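Putative HTH-type transcriptional regulator PH0061 (Pyrococcus horikoshii, PDB 2DBB) probably binds specific DNA sequences through a winged helix-turn-helix domain and regulates transcription, as a member of the AsnC family. Local coordinates at residues D8-Q13 against A41-K46; T25-A30 against T35-I40; I86-D91 against L128-N133. All blocks are in the same frame, centred on the assembly; numbering follows the deposited sequence.

Contact 1. Residues D8-Q13 against A41-K46; sequences DRVDMQ and ARRIDK
Arg-43 reaches from helix 37-49 to the start of helix 9-18 and puts one guanidinium nitrogen, NH1, between two aspartates. NH1 lies 2.7 Å from Asp-8 OD2 and 3.1 Å from Asp-11 OD1; both pairs are salt bridges, but their hydrogen bonds are bent and weak. The two acids meet the guanidinium differently. The Asp-8 carboxylate lies nearly parallel to it, with planes 15° apart, and OD2 approaches obliquely; Asp-11 stands at the edge with its own plane steeply turned, 62° away. Val-10 covers one face, its CB centred over the group and its CG1 3.6 Å from Arg-43 NE, so an apolar branch helps to hold the charged plate in position. The arginine chain runs extended from CG to NE, and this straight reach spans the gap between the helices.

Asp-8 OD2 carries a double load. As N-cap of helix 9-18 it accepts from Asp-11 N at 3.1 Å, met from above the carboxylate plane, and more weakly from Val-10 N. With CG anti to the backbone N (chi1 175°), the carboxylate turns back over these first-turn amides and still faces Arg-43. The positive guanidinium would be expected to stabilise both aspartates in their charged form.

The bridges join the first and third helices of the winged helix-turn-helix domain. Further along, Leu-14 of helix 9-18 packs against Arg-43 and Ile-44, while Ala-41 and Ile-44 turn to helix 26-32, and Met-12 touches Leu-65 of the second subunit.

Contact 2. Residues T25-A30 against T35-I40; sequences TYRELA and TTRQRI
Ile-40 presents its two branches to different parts of helix 26-32. CG2 sits between Tyr-26 and Leu-29, 3.8 Å from Tyr-26 CD1 and equally far from Leu-29 CD1, while CG1 lies over the backbone of Ala-30, 3.7 Å from its CA. A chi1 of -75° sets CG1 anti to the carbonyl carbon and leaves CG2 anti to the backbone N, which spreads the branches in this way. The Leu-29 side chain crosses that of Ile-40 at about a right angle; the Tyr-26 ring meets CG2 obliquely.

Ala-30 fits where the chain enters helix 37-49: its CB rests 3.4 Å from Thr-36 C, and the small methyl lets the backbones come close. The turn is fastened beside it by Thr-35 N, which donates to Ala-30 O at 2.9 Å in a nearly straight bond (166°). Next to Tyr-26, whose CB touches Arg-37 CG, Arg-27 and Arg-37 run side by side in the same direction. Their guanidinium planes are 55° apart, and Arg-27 NH2 stands over the rim of the Arg-37 face, 3.1 Å from Arg-37 NH2; the two are donors of like charge and make no hydrogen bond.

Thr-25 and Glu-28 form a capping box at the start of helix 26-32, and Thr-36 OG1 caps helix 37-49 by accepting from Arg-39 N. Helix 26-32 and most of helix 37-49 make up the predicted helix-turn-helix motif, with 37-49 in the place of the recognition helix. Leu-14 and Ile-17 of helix 9-18 also pack on Leu-29, Leu-14 and Leu-33 touch Ile-40, and Tyr-26 packs on Arg-23 of the second subunit.

Contact 3. Residues I86-D91 against L128-N133; sequences ISEISD and LQRIKN
Glu-88 faces two basic residues, Arg-130 and Lys-132, and this charged trio carries the contact between the end of helix 79-89 and segment 128-133, where the chain leaves helix 117-129. The electrostatic part centres on one oxygen. Glu-88 OE1 lies 3.5 Å from Arg-130 NH1, a salt bridge, and 3.6 Å from Lys-132 NZ, a long one; neither pair is a hydrogen bond, so the attraction is that of charges near each other at the surface and not of a tightly directed link. The planes of the carboxylate and the Arg-130 guanidinium are nearly parallel, 8° apart, and OE1 comes to the guanidinium edge near its plane, although the two side chains as a whole cross at about a right angle. The Glu-88 chain bends at chi2 (-68°), which folds the acid back toward the basic pair. Lys-132 likewise bends at chi2, here 90°, and brings its ammonium to OE1 from a different side than the arginine.

Van der Waals contact comes from the arginine stem, whose CB and CG run past the same oxygen, each 3.9 Å from Glu-88 OE1.

Hydrogen bonds lie within the segments. Ser-90 N donates to Ile-86 O at 2.9 Å. In the other segment Ile-131 N donates to Leu-128 O, and Lys-132 NZ bonds weakly to Arg-130 O.

The order of helices and strands suggests a ferredoxin-like βαββαβ fold, as in the C-terminal RAM domain of Lrp/AsnC relatives, and the contact joins the ends of its two helices. Ile-86 and Ile-89 pack on Val-98 of strand 95-102, at one edge of this subunit's four-stranded antiparallel sheet. Segment 128-133 leads into strand 134-148, at the other edge within this chain. Ser-90 O accepts from Lys-147 NZ of the second subunit, and Ile-86 packs on its Arg-146.

From the N terminus, helix 9-18 opens the loop that contact 1 closes when the chain returns in helix 37-49. Contact 2 is nested inside that loop and closes a much shorter one, the turn between helices 26-32 and 37-49. The two share helix 37-49 and touch directly, Ile-44 meeting Tyr-26 and Leu-29, and Ala-41 meeting Tyr-26, so the three helices form one packed unit, probably the DNA-binding domain. Contact 3 follows in series, with its centre about 37 Å from that of contact 1 and on the opposite side of the chain's centre. Its loop takes in strands 95-102 and 107-114 and ties together the ends of the two helices of the sheet-bearing part.

Contact 1. Residues D8-Q13 against A41-K46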
loop_
_atom_site.group_PDB
_atom_site.type_symbol
_atom_site.label_atom_id
_atom_site.label_comp_id
_atom_site.label_asym_id
_atom_site.label_seq_id
_atom_site.Cartn_x
_atom_site.Cartn_y
_atom_site.Cartn_z
ATOM N N ASP B 8 -15.926 -5.644 16.633
ATOM C CA ASP B 8 -17.114 -4.807 16.814
ATOM C C ASP B 8 -17.527 -4.042 15.549
ATOM O O ASP B 8 -16.680 -3.553 14.800
ATOM C CB ASP B 8 -16.863 -3.831 17.965
ATOM C CG ASP B 8 -17.984 -2.836 18.142
ATOM O OD1 ASP B 8 -19.109 -3.254 18.488
ATOM O OD2 ASP B 8 -17.731 -1.630 17.932
ATOM N N ARG B 9 -18.836 -3.935 15.323
ATOM C CA ARG B 9 -19.366 -3.254 14.142
ATOM C C ARG B 9 -18.970 -1.783 14.031
ATOM O O ARG B 9 -18.700 -1.288 12.934
ATOM C CB ARG B 9 -20.892 -3.368 14.101
ATOM C CG ARG B 9 -21.499 -2.890 12.784
ATOM C CD ARG B 9 -23.014 -3.071 12.748
ATOM N NE ARG B 9 -23.572 -2.780 11.428
ATOM C CZ ARG B 9 -23.289 -3.470 10.323
ATOM N NH1 ARG B 9 -22.452 -4.499 10.375
ATOM N NH2 ARG B 9 -23.847 -3.132 9.166
ATOM N N VAL B 10 -18.950 -1.081 15.158
ATOM C CA VAL B 10 -18.576 0.327 15.161
ATOM C C VAL B 10 -17.077 0.492 14.921
ATOM O O VAL B 10 -16.647 1.454 14.289
ATOM C CB VAL B 10 -18.956 1.004 16.489
ATOM C CG1 VAL B 10 -18.415 2.427 16.527
ATOM C CG2 VAL B 10 -20.472 1.008 16.644
ATOM N N ASP B 11 -16.279 -0.444 15.427
ATOM C CA ASP B 11 -14.838 -0.369 15.227
ATOM C C ASP B 11 -14.516 -0.486 13.739
ATOM O O ASP B 11 -13.643 0.213 13.229
ATOM C CB ASP B 11 -14.115 -1.480 15.994
ATOM C CG ASP B 11 -14.151 -1.276 17.500
ATOM O OD1 ASP B 11 -13.785 -0.178 17.970
ATOM O OD2 ASP B 11 -14.536 -2.223 18.219
ATOM N N MET B 12 -15.227 -1.366 13.039
ATOM C CA MET B 12 -14.983 -1.544 11.614
ATOM C C MET B 12 -15.352 -0.280 10.833
ATOM O O MET B 12 -14.631 0.123 9.930
ATOM C CB MET B 12 -15.768 -2.743 11.076
ATOM C CG MET B 12 -15.380 -3.165 9.651
ATOM S SD MET B 12 -13.653 -3.742 9.442
ATOM C CE MET B 12 -12.938 -2.366 8.603
ATOM N N GLN B 13 -16.468 0.347 11.187
ATOM C CA GLN B 13 -16.892 1.567 10.499
ATOM C C GLN B 13 -15.818 2.630 10.688
ATOM O O GLN B 13 -15.433 3.328 9.751
ATOM C CB GLN B 13 -18.217 2.069 11.073
ATOM C CG GLN B 13 -19.345 1.053 10.983
ATOM C CD GLN B 13 -20.620 1.533 11.659
ATOM O OE1 GLN B 13 -20.575 2.148 12.722
ATOM N NE2 GLN B 13 -21.763 1.234 11.052
ATOM N N ALA B 41 -12.809 8.300 21.382
ATOM C CA ALA B 41 -11.438 8.346 21.867
ATOM C C ALA B 41 -11.024 6.976 22.382
ATOM O O ALA B 41 -9.978 6.455 22.000
ATOM C CB ALA B 41 -11.306 9.385 22.971
ATOM N N ARG B 42 -11.853 6.392 23.242
ATOM C CA ARG B 42 -11.564 5.079 23.795
ATOM C C ARG B 42 -11.473 4.006 22.712
ATOM O O ARG B 42 -10.578 3.162 22.748
ATOM C CB ARG B 42 -12.624 4.687 24.827
ATOM C CG ARG B 42 -12.269 5.079 26.263
ATOM C CD ARG B 42 -13.348 5.943 26.902
ATOM N NE ARG B 42 -14.680 5.372 26.727
ATOM C CZ ARG B 42 -15.810 5.975 27.089
ATOM N NH1 ARG B 42 -15.775 7.172 27.657
ATOM N NH2 ARG B 42 -16.978 5.383 26.869
ATOM N N ARG B 43 -12.393 4.038 21.750
ATOM C CA ARG B 43 -12.386 3.052 20.674
ATOM C C ARG B 43 -11.101 3.119 19.851
ATOM O O ARG B 43 -10.452 2.103 19.623
ATOM C CB ARG B 43 -13.602 3.248 19.772
ATOM C CG ARG B 43 -14.899 2.775 20.409
ATOM C CD ARG B 43 -16.108 3.064 19.534
ATOM N NE ARG B 43 -17.289 2.337 19.989
ATOM C CZ ARG B 43 -17.429 1.014 19.926
ATOM N NH1 ARG B 43 -16.459 0.260 19.420
ATOM N NH2 ARG B 43 -18.540 0.442 20.370
ATOM N N ILE B 44 -10.731 4.317 19.413
ATOM C CA ILE B 44 -9.515 4.487 18.628
ATOM C C ILE B 44 -8.297 4.073 19.434
ATOM O O ILE B 44 -7.366 3.470 18.904
ATOM C CB ILE B 44 -9.341 5.943 18.174
ATOM C CG1 ILE B 44 -10.360 6.257 17.082
ATOM C CG2 ILE B 44 -7.914 6.182 17.677
ATOM C CD1 ILE B 44 -10.254 7.661 16.542
ATOM N N ASP B 45 -8.311 4.385 20.721
ATOM C CA ASP B 45 -7.191 4.042 21.580
ATOM C C ASP B 45 -7.030 2.529 21.688
ATOM O O ASP B 45 -5.916 2.011 21.653
ATOM C CB ASP B 45 -7.390 4.648 22.964
ATOM C CG ASP B 45 -6.084 5.035 23.609
ATOM O OD1 ASP B 45 -5.541 4.239 24.406
ATOM O OD2 ASP B 45 -5.592 6.139 23.295
ATOM N N LYS B 46 -8.146 1.820 21.808
ATOM C CA LYS B 46 -8.102 0.369 21.905
ATOM C C LYS B 46 -7.602 -0.218 20.585
ATOM O O LYS B 46 -6.790 -1.141 20.572
ATOM C CB LYS B 46 -9.492 -0.182 22.231
ATOM C CG LYS B 46 -9.500 -1.645 22.641
ATOM C CD LYS B 46 -8.620 -1.874 23.872
ATOM C CE LYS B 46 -8.711 -3.313 24.362
ATOM N NZ LYS B 46 -7.858 -3.554 25.560
#

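Contact 2. Residues T25-A30 against T35-I40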
loop_
_atom_site.group_PDB
_atom_site.type_symbol
_atom_site.label_atom_id
_atom_site.label_comp_id
_atom_site.label_asym_id
_atom_site.label_seq_id
_atom_site.Cartn_x
_atom_site.Cartn_y
_atom_site.Cartn_z
ATOM N N THR B 25 -11.259 14.674 13.450
ATOM C CA THR B 25 -11.178 14.806 14.905
ATOM C C THR B 25 -12.181 13.855 15.551
ATOM O O THR B 25 -13.143 13.436 14.898
ATOM C CB THR B 25 -11.519 16.242 15.362
ATOM O OG1 THR B 25 -12.899 16.519 15.074
ATOM C CG2 THR B 25 -10.647 17.257 14.635
ATOM N N TYR B 26 -11.962 13.517 16.824
ATOM C CA TYR B 26 -12.868 12.616 17.533
ATOM C C TYR B 26 -14.295 13.170 17.521
ATOM O O TYR B 26 -15.271 12.420 17.483
ATOM C CB TYR B 26 -12.413 12.416 18.987
ATOM C CG TYR B 26 -11.059 11.755 19.131
ATOM C CD1 TYR B 26 -10.541 10.959 18.112
ATOM C CD2 TYR B 26 -10.304 11.907 20.294
ATOM C CE1 TYR B 26 -9.309 10.332 18.238
ATOM C CE2 TYR B 26 -9.058 11.274 20.434
ATOM C CZ TYR B 26 -8.572 10.490 19.397
ATOM O OH TYR B 26 -7.352 9.863 19.499
ATOM N N ARG B 27 -14.402 14.491 17.558
ATOM C CA ARG B 27 -15.694 15.162 17.543
ATOM C C ARG B 27 -16.415 14.880 16.213
ATOM O O ARG B 27 -17.576 14.472 16.213
ATOM C CB ARG B 27 -15.480 16.668 17.768
ATOM C CG ARG B 27 -16.728 17.518 17.656
ATOM C CD ARG B 27 -16.508 18.939 18.206
ATOM N NE ARG B 27 -16.449 18.972 19.671
ATOM C CZ ARG B 27 -15.340 18.815 20.389
ATOM N NH1 ARG B 27 -14.170 18.616 19.785
ATOM N NH2 ARG B 27 -15.399 18.852 21.716
ATOM N N GLU B 28 -15.726 15.079 15.093
ATOM C CA GLU B 28 -16.316 14.813 13.782
ATOM C C GLU B 28 -16.705 13.333 13.677
ATOM O O GLU B 28 -17.774 12.993 13.168
ATOM C CB GLU B 28 -15.324 15.152 12.662
ATOM C CG GLU B 28 -15.081 16.637 12.431
ATOM C CD GLU B 28 -13.998 16.884 11.389
ATOM O OE1 GLU B 28 -12.814 16.582 11.672
ATOM O OE2 GLU B 28 -14.326 17.367 10.284
ATOM N N LEU B 29 -15.831 12.452 14.152
ATOM C CA LEU B 29 -16.115 11.019 14.111
ATOM C C LEU B 29 -17.353 10.709 14.952
ATOM O O LEU B 29 -18.233 9.958 14.526
ATOM C CB LEU B 29 -14.918 10.222 14.638
ATOM C CG LEU B 29 -13.651 10.278 13.780
ATOM C CD1 LEU B 29 -12.487 9.675 14.539
ATOM C CD2 LEU B 29 -13.895 9.532 12.474
ATOM N N ALA B 30 -17.424 11.296 16.144
ATOM C CA ALA B 30 -18.562 11.068 17.028
ATOM C C ALA B 30 -19.864 11.523 16.360
ATOM O O ALA B 30 -20.896 10.860 16.472
ATOM C CB ALA B 30 -18.359 11.798 18.357
ATOM N N THR B 35 -22.379 9.119 18.332
ATOM C CA THR B 35 -21.904 8.650 19.623
ATOM C C THR B 35 -21.166 9.820 20.264
ATOM O O THR B 35 -21.223 10.938 19.758
ATOM C CB THR B 35 -20.957 7.434 19.466
ATOM O OG1 THR B 35 -20.478 7.027 20.754
ATOM C CG2 THR B 35 -19.777 7.779 18.572
ATOM N N THR B 36 -20.476 9.580 21.368
ATOM C CA THR B 36 -19.766 10.668 22.021
ATOM C C THR B 36 -18.300 10.688 21.619
ATOM O O THR B 36 -17.752 9.678 21.176
ATOM C CB THR B 36 -19.831 10.551 23.549
ATOM O OG1 THR B 36 -18.986 9.477 23.977
ATOM C CG2 THR B 36 -21.261 10.279 23.999
ATOM N N ARG B 37 -17.677 11.848 21.782
ATOM C CA ARG B 37 -16.272 12.024 21.461
ATOM C C ARG B 37 -15.439 11.149 22.385
ATOM O O ARG B 37 -14.441 10.560 21.969
ATOM C CB ARG B 37 -15.889 13.489 21.642
ATOM C CG ARG B 37 -14.407 13.782 21.530
ATOM C CD ARG B 37 -14.144 15.181 22.047
ATOM N NE ARG B 37 -15.188 15.565 22.996
ATOM C CZ ARG B 37 -15.093 16.568 23.864
ATOM N NH1 ARG B 37 -16.107 16.833 24.677
ATOM N NH2 ARG B 37 -13.983 17.293 23.930
ATOM N N GLN B 38 -15.855 11.068 23.645
ATOM C CA GLN B 38 -15.144 10.258 24.626
ATOM C C GLN B 38 -15.121 8.791 24.191
ATOM O O GLN B 38 -14.077 8.137 24.236
ATOM C CB GLN B 38 -15.802 10.380 26.005
ATOM C CG GLN B 38 -15.683 11.764 26.638
ATOM C CD GLN B 38 -16.668 12.781 26.070
ATOM O OE1 GLN B 38 -16.468 13.992 26.200
ATOM N NE2 GLN B 38 -17.742 12.294 25.449
ATOM N N ARG B 39 -16.270 8.279 23.766
ATOM C CA ARG B 39 -16.349 6.892 23.326
ATOM C C ARG B 39 -15.500 6.665 22.075
ATOM O O ARG B 39 -14.898 5.604 21.912
ATOM C CB ARG B 39 -17.807 6.495 23.069
ATOM C CG ARG B 39 -18.663 6.558 24.327
ATOM C CD ARG B 39 -20.031 5.926 24.130
ATOM N NE ARG B 39 -20.831 5.998 25.352
ATOM C CZ ARG B 39 -21.996 5.376 25.527
ATOM N NH1 ARG B 39 -22.651 5.505 26.673
ATOM N NH2 ARG B 39 -22.503 4.621 24.559
ATOM N N ILE B 40 -15.447 7.659 21.193
ATOM C CA ILE B 40 -14.640 7.536 19.989
ATOM C C ILE B 40 -13.173 7.481 20.401
ATOM O O ILE B 40 -12.390 6.712 19.846
ATOM C CB ILE B 40 -14.849 8.731 19.029
ATOM C CG1 ILE B 40 -16.196 8.594 18.315
ATOM C CG2 ILE B 40 -13.705 8.802 18.005
ATOM C CD1 ILE B 40 -16.327 7.341 17.472
#

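Contact 3. Residues I86-D91 against L128-N133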
loop_
_atom_site.group_PDB
_atom_site.type_symbol
_atom_site.label_atom_id
_atom_site.label_comp_id
_atom_site.label_asym_id
_atom_site.label_seq_id
_atom_site.Cartn_x
_atom_site.Cartn_y
_atom_site.Cartn_z
ATOM N N ILE B 86 13.891 -12.074 4.070
ATOM C CA ILE B 86 12.919 -11.150 4.627
ATOM C C ILE B 86 13.473 -10.297 5.761
ATOM O O ILE B 86 13.197 -9.098 5.827
ATOM C CB ILE B 86 11.672 -11.907 5.099
ATOM C CG1 ILE B 86 10.961 -12.513 3.878
ATOM C CG2 ILE B 86 10.749 -10.969 5.869
ATOM C CD1 ILE B 86 9.878 -13.501 4.215
ATOM N N SER B 87 14.256 -10.902 6.651
ATOM C CA SER B 87 14.826 -10.145 7.760
ATOM C C SER B 87 15.935 -9.249 7.221
ATOM O O SER B 87 16.210 -8.186 7.770
ATOM C CB SER B 87 15.385 -11.089 8.833
ATOM O OG SER B 87 16.504 -11.816 8.354
ATOM N N GLU B 88 16.557 -9.688 6.131
ATOM C CA GLU B 88 17.637 -8.946 5.488
ATOM C C GLU B 88 17.149 -7.662 4.815
ATOM O O GLU B 88 17.820 -6.634 4.872
ATOM C CB GLU B 88 18.323 -9.829 4.439
ATOM C CG GLU B 88 19.770 -10.201 4.746
ATOM C CD GLU B 88 20.719 -9.013 4.683
ATOM O OE1 GLU B 88 20.854 -8.402 3.598
ATOM O OE2 GLU B 88 21.332 -8.690 5.722
ATOM N N ILE B 89 15.979 -7.716 4.186
ATOM C CA ILE B 89 15.454 -6.549 3.482
ATOM C C ILE B 89 14.398 -5.717 4.209
ATOM O O ILE B 89 14.162 -4.565 3.844
ATOM C CB ILE B 89 14.860 -6.960 2.117
ATOM C CG1 ILE B 89 13.653 -7.877 2.334
ATOM C CG2 ILE B 89 15.923 -7.659 1.278
ATOM C CD1 ILE B 89 12.925 -8.258 1.063
ATOM N N SER B 90 13.760 -6.283 5.227
ATOM C CA SER B 90 12.717 -5.560 5.945
ATOM C C SER B 90 13.149 -4.249 6.590
ATOM O O SER B 90 12.314 -3.380 6.833
ATOM C CB SER B 90 12.083 -6.462 6.999
ATOM O OG SER B 90 11.325 -7.487 6.378
ATOM N N ASP B 91 14.441 -4.098 6.865
ATOM C CA ASP B 91 14.935 -2.875 7.482
ATOM C C ASP B 91 15.378 -1.825 6.473
ATOM O O ASP B 91 15.667 -0.694 6.854
ATOM C CB ASP B 91 16.099 -3.170 8.429
ATOM C CG ASP B 91 15.705 -4.090 9.560
ATOM O OD1 ASP B 91 14.537 -4.021 10.005
ATOM O OD2 ASP B 91 16.570 -4.875 10.010
ATOM N N LEU B 128 19.195 -6.088 -5.096
ATOM C CA LEU B 128 19.311 -7.478 -5.519
ATOM C C LEU B 128 20.525 -8.200 -4.929
ATOM O O LEU B 128 20.477 -9.411 -4.708
ATOM C CB LEU B 128 19.324 -7.556 -7.052
ATOM C CG LEU B 128 18.020 -7.054 -7.699
ATOM C CD1 LEU B 128 18.151 -7.034 -9.203
ATOM C CD2 LEU B 128 16.852 -7.933 -7.265
ATOM N N GLN B 129 21.607 -7.469 -4.675
ATOM C CA GLN B 129 22.798 -8.089 -4.097
ATOM C C GLN B 129 22.450 -8.695 -2.746
ATOM O O GLN B 129 23.061 -9.671 -2.316
ATOM C CB GLN B 129 23.926 -7.061 -3.924
ATOM C CG GLN B 129 24.506 -6.560 -5.236
ATOM C CD GLN B 129 25.691 -5.632 -5.040
ATOM O OE1 GLN B 129 25.569 -4.560 -4.442
ATOM N NE2 GLN B 129 26.847 -6.044 -5.544
ATOM N N ARG B 130 21.448 -8.114 -2.091
ATOM C CA ARG B 130 20.999 -8.574 -0.784
ATOM C C ARG B 130 20.125 -9.815 -0.868
ATOM O O ARG B 130 19.758 -10.394 0.148
ATOM C CB ARG B 130 20.244 -7.447 -0.084
ATOM C CG ARG B 130 21.143 -6.293 0.316
ATOM C CD ARG B 130 20.360 -5.015 0.505
ATOM N NE ARG B 130 21.179 -3.963 1.101
ATOM C CZ ARG B 130 21.589 -3.968 2.365
ATOM N NH1 ARG B 130 21.255 -4.970 3.168
ATOM N NH2 ARG B 130 22.334 -2.972 2.825
ATOM N N ILE B 131 19.789 -10.227 -2.083
ATOM C CA ILE B 131 18.963 -11.410 -2.261
ATOM C C ILE B 131 19.821 -12.590 -2.693
ATOM O O ILE B 131 20.243 -12.679 -3.846
ATOM C CB ILE B 131 17.866 -11.181 -3.320
ATOM C CG1 ILE B 131 17.000 -9.988 -2.915
ATOM C CG2 ILE B 131 17.009 -12.434 -3.457
ATOM C CD1 ILE B 131 15.952 -9.634 -3.932
ATOM N N LYS B 132 20.088 -13.495 -1.761
ATOM C CA LYS B 132 20.898 -14.662 -2.071
ATOM C C LYS B 132 20.055 -15.921 -1.966
ATOM O O LYS B 132 19.026 -15.933 -1.285
ATOM C CB LYS B 132 22.085 -14.779 -1.102
ATOM C CG LYS B 132 22.948 -13.526 -0.944
ATOM C CD LYS B 132 22.436 -12.637 0.181
ATOM C CE LYS B 132 23.406 -11.496 0.468
ATOM N NZ LYS B 132 22.938 -10.608 1.575
ATOM N N ASN B 133 20.488 -16.973 -2.653
ATOM C CA ASN B 133 19.801 -18.259 -2.604
ATOM C C ASN B 133 18.381 -18.248 -3.170
ATOM O O ASN B 133 17.488 -18.911 -2.633
ATOM C CB ASN B 133 19.762 -18.758 -1.155
ATOM C CG ASN B 133 21.129 -18.728 -0.486
ATOM O OD1 ASN B 133 21.231 -18.801 0.740
ATOM N ND2 ASN B 133 22.186 -18.627 -1.289
#